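Local coordinates for importin subunit beta-1 (PDB 5OWU), which serves as the beta subunit in nuclear protein import, associating with importin alpha, which in turn binds the classical nuclear localization signal of cargo, at residues S208-K213 / M252-T257; G246-I251 / V287-T292; F258-M263 / Y315-S320. One frame throughout, in Å; residues are numbered along the deposited sequence.

Overall arrangement
The three contacts step along one run of HEAT repeats: contact 1 joins the loop that follows HEAT 5 to HEAT 6, contact 2 HEAT 6 to HEAT 7, and contact 3 HEAT 7 to HEAT 8. Helix 238-255 serves both contact 1 and contact 2, whose centres lie about 12 Å apart; there Leu209 CD1 meets Ile251 CG1 at 3.6 Å. Contact 3 is centred about 13 Å from contact 2 and about 16 Å from contact 1. It is tied to contact 1 by a probable hydrogen bond between Thr257 O and Tyr315 OH, 2.8 Å. The chain of another protein packs against contact 3, reaching Phe317 and Lys260.

Contact 1. Residues S208-K213 / M252-T257; sequences SLIFIK and MSLYYT
Leu254 reaches the 208-213 loop through a single methyl, CD1, which lies 3.6 Å from Ile210 CG1 and 3.8 Å from Leu209 CB. The Leu254 and Ile210 side chains cross at about a right angle, and CD1 of Leu254 touches Ile210 partway along its chain, at CG1. Next in sequence, Tyr255 supplies the polar link. Its CG is anti to its own carbonyl carbon (chi1 -60°), which directs the ring at the loop, and its OH donates to Leu209 O over 2.7 Å. The C=O...donor angle of 161° shows the hydroxyl arriving nearly end-on to the carbonyl, while Leu209 O itself lies at the ring edge, in the ring plane. That oxygen also receives a weak bond from Ile212 N, 3.4 Å away, so the tyrosine gives this carbonyl a second and much shorter hydrogen bond. The link joins the loop that follows HEAT 5 and its helix 195-208 to HEAT 6, whose helix 238-255 carries Leu254 and Tyr255: neighbouring units of the HEAT-repeat solenoid. Around the same hydroxyl, Ile212 CG1 comes to 3.8 Å from Tyr255 OH and Lys213 CG to 3.5 Å. The lysine chain, bent at chi2 and chi4, crosses the tyrosine at about a right angle. Lys213 N is also near Tyr255 OH, but its angle is too poor for a hydrogen bond. Beyond Tyr255 the segment turns to other partners: the Tyr256 hydroxyl is hydrogen-bonded to Glu297 OE2 and to Tyr315 N.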
loop_
_atom_site.group_PDB
_atom_site.type_symbol
_atom_site.label_atom_id
_atom_site.label_comp_id
_atom_site.label_asym_id
_atom_site.label_seq_id
_atom_site.Cartn_x
_atom_site.Cartn_y
_atom_site.Cartn_z
ATOM N N SER A 208 -21.626 3.475 -5.957
ATOM C CA SER A 208 -22.050 4.671 -6.666
ATOM C C SER A 208 -21.589 5.959 -6.004
ATOM O O SER A 208 -21.657 7.019 -6.640
ATOM C CB SER A 208 -23.576 4.710 -6.753
ATOM O OG SER A 208 -24.117 5.155 -5.520
ATOM N N LEU A 209 -21.149 5.896 -4.741
ATOM C CA LEU A 209 -20.967 7.118 -3.954
ATOM C C LEU A 209 -20.105 8.173 -4.649
ATOM O O LEU A 209 -20.365 9.375 -4.514
ATOM C CB LEU A 209 -20.377 6.767 -2.590
ATOM C CG LEU A 209 -21.357 6.001 -1.698
ATOM C CD1 LEU A 209 -20.708 5.654 -0.390
ATOM C CD2 LEU A 209 -22.649 6.775 -1.450
ATOM N N ILE A 210 -19.075 7.766 -5.389
ATOM C CA ILE A 210 -18.188 8.768 -5.977
ATOM C C ILE A 210 -18.852 9.548 -7.103
ATOM O O ILE A 210 -18.306 10.571 -7.535
ATOM C CB ILE A 210 -16.874 8.101 -6.445
ATOM C CG1 ILE A 210 -16.091 7.627 -5.214
ATOM C CG2 ILE A 210 -16.015 9.064 -7.260
ATOM C CD1 ILE A 210 -14.677 7.142 -5.475
ATOM N N PHE A 211 -20.031 9.129 -7.562
ATOM C CA PHE A 211 -20.702 9.779 -8.683
ATOM C C PHE A 211 -21.914 10.604 -8.278
ATOM O O PHE A 211 -22.638 11.081 -9.156
ATOM C CB PHE A 211 -21.117 8.728 -9.711
ATOM C CG PHE A 211 -19.965 7.969 -10.277
ATOM C CD1 PHE A 211 -19.134 8.554 -11.217
ATOM C CD2 PHE A 211 -19.696 6.680 -9.859
ATOM C CE1 PHE A 211 -18.062 7.859 -11.738
ATOM C CE2 PHE A 211 -18.626 5.980 -10.377
ATOM C CZ PHE A 211 -17.808 6.573 -11.318
ATOM N N ILE A 212 -22.145 10.813 -6.982
ATOM C CA ILE A 212 -23.369 11.461 -6.537
ATOM C C ILE A 212 -23.075 12.761 -5.788
ATOM O O ILE A 212 -23.894 13.210 -5.001
ATOM C CB ILE A 212 -24.226 10.500 -5.688
ATOM C CG1 ILE A 212 -23.568 10.197 -4.338
ATOM C CG2 ILE A 212 -24.453 9.188 -6.440
ATOM C CD1 ILE A 212 -24.479 9.461 -3.370
ATOM N N LYS A 213 -21.913 13.377 -6.031
ATOM C CA LYS A 213 -21.601 14.655 -5.389
ATOM C C LYS A 213 -22.736 15.654 -5.569
ATOM O O LYS A 213 -23.190 16.286 -4.606
ATOM C CB LYS A 213 -20.304 15.233 -5.959
ATOM C CG LYS A 213 -19.100 14.312 -5.876
ATOM C CD LYS A 213 -17.955 14.932 -5.083
ATOM C CE LYS A 213 -16.610 14.345 -5.502
ATOM N NZ LYS A 213 -16.594 12.855 -5.448
ATOM N N MET A 252 -18.872 8.579 5.129
ATOM C CA MET A 252 -18.123 9.423 6.055
ATOM C C MET A 252 -16.790 9.826 5.440
ATOM O O MET A 252 -16.396 10.999 5.498
ATOM C CB MET A 252 -17.918 8.685 7.379
ATOM C CG MET A 252 -17.041 9.407 8.407
ATOM S SD MET A 252 -17.784 10.886 9.107
ATOM C CE MET A 252 -19.228 10.184 9.924
ATOM N N SER A 253 -16.098 8.870 4.813
ATOM C CA SER A 253 -14.802 9.173 4.215
ATOM C C SER A 253 -14.927 10.166 3.060
ATOM O O SER A 253 -14.102 11.077 2.933
ATOM C CB SER A 253 -14.131 7.878 3.748
ATOM O OG SER A 253 -12.888 8.162 3.137
ATOM N N LEU A 254 -15.952 10.022 2.217
ATOM C CA LEU A 254 -16.071 10.857 1.020
ATOM C C LEU A 254 -16.776 12.187 1.266
ATOM O O LEU A 254 -16.445 13.195 0.634
ATOM C CB LEU A 254 -16.831 10.099 -0.068
ATOM C CG LEU A 254 -16.085 8.983 -0.788
ATOM C CD1 LEU A 254 -17.030 8.316 -1.775
ATOM C CD2 LEU A 254 -14.858 9.535 -1.502
ATOM N N TYR A 255 -17.758 12.204 2.151
ATOM C CA TYR A 255 -18.608 13.361 2.383
ATOM C C TYR A 255 -18.596 13.758 3.853
ATOM O O TYR A 255 -19.613 14.191 4.391
ATOM C CB TYR A 255 -20.033 13.078 1.908
ATOM C CG TYR A 255 -20.103 12.751 0.435
ATOM C CD1 TYR A 255 -19.910 13.742 -0.519
ATOM C CD2 TYR A 255 -20.348 11.454 -0.004
ATOM C CE1 TYR A 255 -19.958 13.455 -1.873
ATOM C CE2 TYR A 255 -20.403 11.157 -1.369
ATOM C CZ TYR A 255 -20.204 12.165 -2.290
ATOM O OH TYR A 255 -20.255 11.900 -3.637
ATOM N N TYR A 256 -17.446 13.589 4.511
ATOM C CA TYR A 256 -17.250 14.054 5.880
ATOM C C TYR A 256 -17.885 15.426 6.094
ATOM O O TYR A 256 -18.589 15.642 7.086
ATOM C CB TYR A 256 -15.751 14.102 6.217
ATOM C CG TYR A 256 -15.449 14.541 7.635
ATOM C CD1 TYR A 256 -15.381 13.620 8.676
ATOM C CD2 TYR A 256 -15.234 15.882 7.934
ATOM C CE1 TYR A 256 -15.105 14.032 9.986
ATOM C CE2 TYR A 256 -14.958 16.296 9.224
ATOM C CZ TYR A 256 -14.893 15.372 10.248
ATOM O OH TYR A 256 -14.620 15.811 11.531
ATOM N N THR A 257 -17.672 16.349 5.150
ATOM C CA THR A 257 -18.075 17.737 5.354
ATOM C C THR A 257 -19.570 17.887 5.611
ATOM O O THR A 257 -19.989 18.910 6.162
ATOM C CB THR A 257 -17.669 18.588 4.142
ATOM O OG1 THR A 257 -17.829 19.979 4.447
ATOM C CG2 THR A 257 -18.501 18.240 2.911
#

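Contact 2. Residues G246-I251 / V287-T292; sequences GCLCKI and VEFWST
Cys249 drives its sulfur against the backbone of helix 287-292, and this is where the contact is tight. The CA atoms of Cys249 and Phe289 are only 5.5 Å apart, and Cys249 SG lies 3.6 Å from Phe289 CA. Thr292 closes in from the following turn: its CG2 methyl comes to 3.5 Å from Cys249 O, while its OG1 is 3.7 Å from Cys249 SG. The sulfur also meets the Phe289 ring, but at its edge: the centroid is 5.5 Å from SG, along a direction 84° off the ring normal. Phe289 CG is anti to the backbone N (chi1 -176°), which carries the ring back across the interface to Leu248, whose CB is 4.1 Å from Phe289 CE1. That buried flank is completed by Leu267 of helix 260-274, which touches both side chains.

The solvent side is looser. There exposed Glu288 touches the cysteine through CG, 3.8 Å from Cys249 SG, its one close contact across the interface.

With short-segment axes 9.3 Å apart and only 6° from parallel, helix 238-255 of HEAT 6 and helix 280-306 of HEAT 7 show the side-by-side stacking of equivalent helices in consecutive repeats that builds a HEAT solenoid.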
loop_
_atom_site.group_PDB
_atom_site.type_symbol
_atom_site.label_atom_id
_atom_site.label_comp_id
_atom_site.label_asym_id
_atom_site.label_seq_id
_atom_site.Cartn_x
_atom_site.Cartn_y
_atom_site.Cartn_z
ATOM N N GLY A 246 -21.017 -0.559 5.734
ATOM C CA GLY A 246 -20.051 -0.280 4.677
ATOM C C GLY A 246 -20.371 1.021 3.964
ATOM O O GLY A 246 -19.493 1.869 3.744
ATOM N N CYS A 247 -21.649 1.204 3.621
ATOM C CA CYS A 247 -22.094 2.461 3.020
ATOM C C CYS A 247 -21.789 3.645 3.916
ATOM O O CYS A 247 -21.246 4.661 3.469
ATOM C CB CYS A 247 -23.593 2.421 2.754
ATOM S SG CYS A 247 -24.008 1.659 1.243
ATOM N N LEU A 248 -22.170 3.547 5.188
ATOM C CA LEU A 248 -21.966 4.666 6.098
ATOM C C LEU A 248 -20.497 5.041 6.183
ATOM O O LEU A 248 -20.156 6.227 6.167
ATOM C CB LEU A 248 -22.501 4.334 7.494
ATOM C CG LEU A 248 -23.891 4.814 7.890
ATOM C CD1 LEU A 248 -24.122 4.465 9.352
ATOM C CD2 LEU A 248 -24.077 6.311 7.662
ATOM N N CYS A 249 -19.607 4.048 6.278
ATOM C CA CYS A 249 -18.188 4.362 6.403
ATOM C C CYS A 249 -17.681 5.059 5.152
ATOM O O CYS A 249 -16.944 6.055 5.234
ATOM C CB CYS A 249 -17.381 3.091 6.668
ATOM S SG CYS A 249 -17.672 2.361 8.297
ATOM N N LYS A 250 -18.068 4.551 3.979
ATOM C CA LYS A 250 -17.619 5.180 2.743
ATOM C C LYS A 250 -18.163 6.600 2.624
ATOM O O LYS A 250 -17.456 7.515 2.174
ATOM C CB LYS A 250 -18.042 4.332 1.549
ATOM C CG LYS A 250 -16.954 4.201 0.493
ATOM C CD LYS A 250 -17.513 3.924 -0.899
ATOM C CE LYS A 250 -16.403 3.771 -1.927
ATOM N NZ LYS A 250 -15.526 4.982 -1.971
ATOM N N ILE A 251 -19.416 6.806 3.027
ATOM C CA ILE A 251 -19.998 8.145 3.009
ATOM C C ILE A 251 -19.243 9.069 3.948
ATOM O O ILE A 251 -19.035 10.243 3.642
ATOM C CB ILE A 251 -21.492 8.096 3.377
ATOM C CG1 ILE A 251 -22.290 7.437 2.249
ATOM C CG2 ILE A 251 -22.027 9.508 3.650
ATOM C CD1 ILE A 251 -23.702 7.037 2.643
ATOM N N VAL A 287 -17.333 -0.328 15.463
ATOM C CA VAL A 287 -15.923 -0.003 15.629
ATOM C C VAL A 287 -15.357 0.546 14.328
ATOM O O VAL A 287 -14.702 1.593 14.311
ATOM C CB VAL A 287 -15.143 -1.235 16.117
ATOM C CG1 VAL A 287 -13.641 -0.956 16.129
ATOM C CG2 VAL A 287 -15.608 -1.627 17.505
ATOM N N GLU A 288 -15.617 -0.145 13.211
ATOM C CA GLU A 288 -15.083 0.312 11.933
ATOM C C GLU A 288 -15.587 1.708 11.604
ATOM O O GLU A 288 -14.849 2.525 11.039
ATOM C CB GLU A 288 -15.453 -0.666 10.813
ATOM C CG GLU A 288 -15.033 -0.196 9.418
ATOM C CD GLU A 288 -13.537 0.051 9.302
ATOM O OE1 GLU A 288 -12.765 -0.545 10.089
ATOM O OE2 GLU A 288 -13.130 0.843 8.422
ATOM N N PHE A 289 -16.844 1.999 11.944
ATOM C CA PHE A 289 -17.355 3.353 11.729
ATOM C C PHE A 289 -16.525 4.394 12.483
ATOM O O PHE A 289 -16.133 5.437 11.927
ATOM C CB PHE A 289 -18.817 3.421 12.160
ATOM C CG PHE A 289 -19.457 4.744 11.887
ATOM C CD1 PHE A 289 -19.650 5.160 10.589
ATOM C CD2 PHE A 289 -19.853 5.573 12.919
ATOM C CE1 PHE A 289 -20.235 6.370 10.312
ATOM C CE2 PHE A 289 -20.444 6.798 12.643
ATOM C CZ PHE A 289 -20.627 7.191 11.335
ATOM N N TRP A 290 -16.242 4.135 13.760
ATOM C CA TRP A 290 -15.505 5.146 14.512
ATOM C C TRP A 290 -14.042 5.215 14.080
ATOM O O TRP A 290 -13.444 6.303 14.096
ATOM C CB TRP A 290 -15.662 4.895 16.010
ATOM C CG TRP A 290 -16.968 5.449 16.470
ATOM C CD1 TRP A 290 -18.139 4.768 16.646
ATOM C CD2 TRP A 290 -17.252 6.821 16.765
ATOM N NE1 TRP A 290 -19.132 5.634 17.042
ATOM C CE2 TRP A 290 -18.613 6.899 17.120
ATOM C CE3 TRP A 290 -16.486 7.993 16.762
ATOM C CZ2 TRP A 290 -19.218 8.095 17.481
ATOM C CZ3 TRP A 290 -17.089 9.178 17.115
ATOM C CH2 TRP A 290 -18.444 9.221 17.470
ATOM N N SER A 291 -13.464 4.095 13.637
ATOM C CA SER A 291 -12.125 4.147 13.065
ATOM C C SER A 291 -12.107 5.004 11.808
ATOM O O SER A 291 -11.163 5.768 11.587
ATOM C CB SER A 291 -11.610 2.737 12.766
ATOM O OG SER A 291 -11.305 2.038 13.966
ATOM N N THR A 292 -13.141 4.894 10.970
ATOM C CA THR A 292 -13.209 5.747 9.784
ATOM C C THR A 292 -13.228 7.217 10.181
ATOM O O THR A 292 -12.484 8.038 9.621
ATOM C CB THR A 292 -14.442 5.399 8.946
ATOM O OG1 THR A 292 -14.369 4.030 8.526
ATOM C CG2 THR A 292 -14.512 6.269 7.715
#

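Contact 3. Residues F258-M263 / Y315-S320; sequences FMKPYM and YNFALS
Met263 and Phe317 meet where the first helix of HEAT 7, 260-274, lies beside the first helix of HEAT 8, 317-332, another step of the solenoid. Two CH-pi contacts are defined by distance and angle to the ring normal. Met263 CG stands 3.6 Å from the centroid of the Phe317 ring, 16° off the ring normal, and the two side chains cross at about a right angle. Lys260 CB is placed over the centre of the Tyr315 ring, 4.1 Å from its centroid and 5° off the normal.

The methionine sulfur adds a Met-aromatic contact: the bend at chi2 leaves Met263 SD above the same Phe317 face, at the longer distance of 4.7 Å from the centroid. The phenylalanine ring thus lies between Met263 CG on one face and Tyr315 CB, two residues earlier in sequence, on the other.

Further apolar contacts reach the same ring. Lys260 CA abuts Phe317 CZ at 3.6 Å, at the edge and in the ring plane, and Met259 CB lies 4.2 Å from Phe317 CE2. With CG anti to the backbone N (chi1 -168°) and an extended chain beyond, Lys260 passes slantwise across the Tyr315 ring, bringing CD to 3.8 Å from Tyr315 CD1. The chain of another protein packs against this contact: one of its aromatic side chains meets Phe317 edge-to-face, and its backbone takes a weak hydrogen bond from Lys260 NZ.

Hydrogen bonds do not join the two segments directly; Tyr315 OH goes to Thr257 O and Phe317 N to Glu297 OE2. At the start of helix 317-332, Asn316 O accepts from Ser320 OG at 3.0 Å and from Ser320 N at 3.2 Å, the two donors approaching from opposite faces of the carbonyl plane.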
loop_
_atom_site.group_PDB
_atom_site.type_symbol
_atom_site.label_atom_id
_atom_site.label_comp_id
_atom_site.label_asym_id
_atom_site.label_seq_id
_atom_site.Cartn_x
_atom_site.Cartn_y
_atom_site.Cartn_z
ATOM N N PHE A 258 -20.378 16.897 5.236
ATOM C CA PHE A 258 -21.827 16.964 5.391
ATOM C C PHE A 258 -22.352 16.146 6.570
ATOM O O PHE A 258 -23.572 16.038 6.735
ATOM C CB PHE A 258 -22.521 16.480 4.113
ATOM C CG PHE A 258 -22.224 17.309 2.898
ATOM C CD1 PHE A 258 -22.700 18.607 2.792
ATOM C CD2 PHE A 258 -21.506 16.774 1.841
ATOM C CE1 PHE A 258 -22.440 19.368 1.661
ATOM C CE2 PHE A 258 -21.247 17.526 0.706
ATOM C CZ PHE A 258 -21.715 18.820 0.614
ATOM N N MET A 259 -21.480 15.573 7.396
ATOM C CA MET A 259 -21.935 14.589 8.374
ATOM C C MET A 259 -22.341 15.161 9.732
ATOM O O MET A 259 -22.913 14.423 10.543
ATOM C CB MET A 259 -20.844 13.544 8.589
ATOM C CG MET A 259 -20.631 12.642 7.378
ATOM S SD MET A 259 -22.084 11.643 6.977
ATOM C CE MET A 259 -22.811 12.577 5.625
ATOM N N LYS A 260 -22.059 16.427 10.025
ATOM C CA LYS A 260 -22.329 16.923 11.377
ATOM C C LYS A 260 -23.795 16.766 11.774
ATOM O O LYS A 260 -24.063 16.237 12.866
ATOM C CB LYS A 260 -21.858 18.380 11.496
ATOM C CG LYS A 260 -21.825 18.926 12.923
ATOM C CD LYS A 260 -21.396 20.387 12.934
ATOM C CE LYS A 260 -21.249 20.920 14.347
ATOM N NZ LYS A 260 -21.175 22.407 14.368
ATOM N N PRO A 261 -24.777 17.157 10.956
ATOM C CA PRO A 261 -26.177 16.985 11.388
ATOM C C PRO A 261 -26.579 15.534 11.584
ATOM O O PRO A 261 -27.345 15.224 12.505
ATOM C CB PRO A 261 -26.980 17.648 10.257
ATOM C CG PRO A 261 -26.000 18.515 9.533
ATOM C CD PRO A 261 -24.684 17.821 9.645
ATOM N N TYR A 262 -26.087 14.627 10.739
ATOM C CA TYR A 262 -26.449 13.221 10.888
ATOM C C TYR A 262 -25.782 12.615 12.113
ATOM O O TYR A 262 -26.382 11.788 12.809
ATOM C CB TYR A 262 -26.087 12.452 9.613
ATOM C CG TYR A 262 -26.605 13.171 8.392
ATOM C CD1 TYR A 262 -27.963 13.189 8.100
ATOM C CD2 TYR A 262 -25.746 13.879 7.561
ATOM C CE1 TYR A 262 -28.451 13.876 6.996
ATOM C CE2 TYR A 262 -26.225 14.568 6.455
ATOM C CZ TYR A 262 -27.576 14.561 6.181
ATOM O OH TYR A 262 -28.058 15.241 5.087
ATOM N N MET A 263 -24.545 13.024 12.400
ATOM C CA MET A 263 -23.891 12.588 13.628
ATOM C C MET A 263 -24.676 13.060 14.844
ATOM O O MET A 263 -24.983 12.275 15.747
ATOM C CB MET A 263 -22.458 13.123 13.687
ATOM C CG MET A 263 -21.451 12.377 12.819
ATOM S SD MET A 263 -21.259 10.668 13.328
ATOM C CE MET A 263 -22.173 9.953 12.005
ATOM N N TYR A 315 -14.787 18.553 12.465
ATOM C CA TYR A 315 -15.856 18.720 13.436
ATOM C C TYR A 315 -15.536 18.076 14.777
ATOM O O TYR A 315 -16.335 18.201 15.710
ATOM C CB TYR A 315 -17.162 18.137 12.887
ATOM C CG TYR A 315 -17.629 18.801 11.616
ATOM C CD1 TYR A 315 -17.888 20.165 11.573
ATOM C CD2 TYR A 315 -17.822 18.062 10.460
ATOM C CE1 TYR A 315 -18.315 20.780 10.402
ATOM C CE2 TYR A 315 -18.252 18.663 9.288
ATOM C CZ TYR A 315 -18.495 20.021 9.265
ATOM O OH TYR A 315 -18.918 20.615 8.096
ATOM N N ASN A 316 -14.401 17.378 14.891
ATOM C CA ASN A 316 -13.950 16.835 16.170
ATOM C C ASN A 316 -14.973 15.864 16.752
ATOM O O ASN A 316 -15.278 15.896 17.946
ATOM C CB ASN A 316 -13.645 17.963 17.162
ATOM C CG ASN A 316 -12.488 18.838 16.712
ATOM O OD1 ASN A 316 -11.420 18.338 16.365
ATOM N ND2 ASN A 316 -12.701 20.147 16.698
ATOM N N PHE A 317 -15.511 14.994 15.896
ATOM C CA PHE A 317 -16.458 13.974 16.346
ATOM C C PHE A 317 -15.845 13.079 17.416
ATOM O O PHE A 317 -16.469 12.802 18.449
ATOM C CB PHE A 317 -16.910 13.117 15.159
ATOM C CG PHE A 317 -17.746 13.854 14.143
ATOM C CD1 PHE A 317 -18.799 14.665 14.542
ATOM C CD2 PHE A 317 -17.488 13.716 12.786
ATOM C CE1 PHE A 317 -19.570 15.332 13.606
ATOM C CE2 PHE A 317 -18.254 14.385 11.845
ATOM C CZ PHE A 317 -19.300 15.193 12.258
ATOM N N ALA A 318 -14.636 12.574 17.161
ATOM C CA ALA A 318 -14.005 11.640 18.084
ATOM C C ALA A 318 -13.715 12.311 19.419
ATOM O O ALA A 318 -14.070 11.788 20.481
ATOM C CB ALA A 318 -12.722 11.081 17.469
ATOM N N LEU A 319 -13.085 13.487 19.378
ATOM C CA LEU A 319 -12.734 14.192 20.608
ATOM C C LEU A 319 -13.952 14.366 21.507
ATOM O O LEU A 319 -13.923 14.011 22.689
ATOM C CB LEU A 319 -12.116 15.548 20.263
ATOM C CG LEU A 319 -11.570 16.362 21.436
ATOM C CD1 LEU A 319 -10.389 15.658 22.055
ATOM C CD2 LEU A 319 -11.175 17.761 20.995
ATOM N N SER A 320 -15.049 14.885 20.947
ATOM C CA SER A 320 -16.246 15.156 21.735
ATOM C C SER A 320 -16.862 13.884 22.303
ATOM O O SER A 320 -17.515 13.931 23.348
ATOM C CB SER A 320 -17.284 15.872 20.874
ATOM O OG SER A 320 -16.756 17.051 20.288
#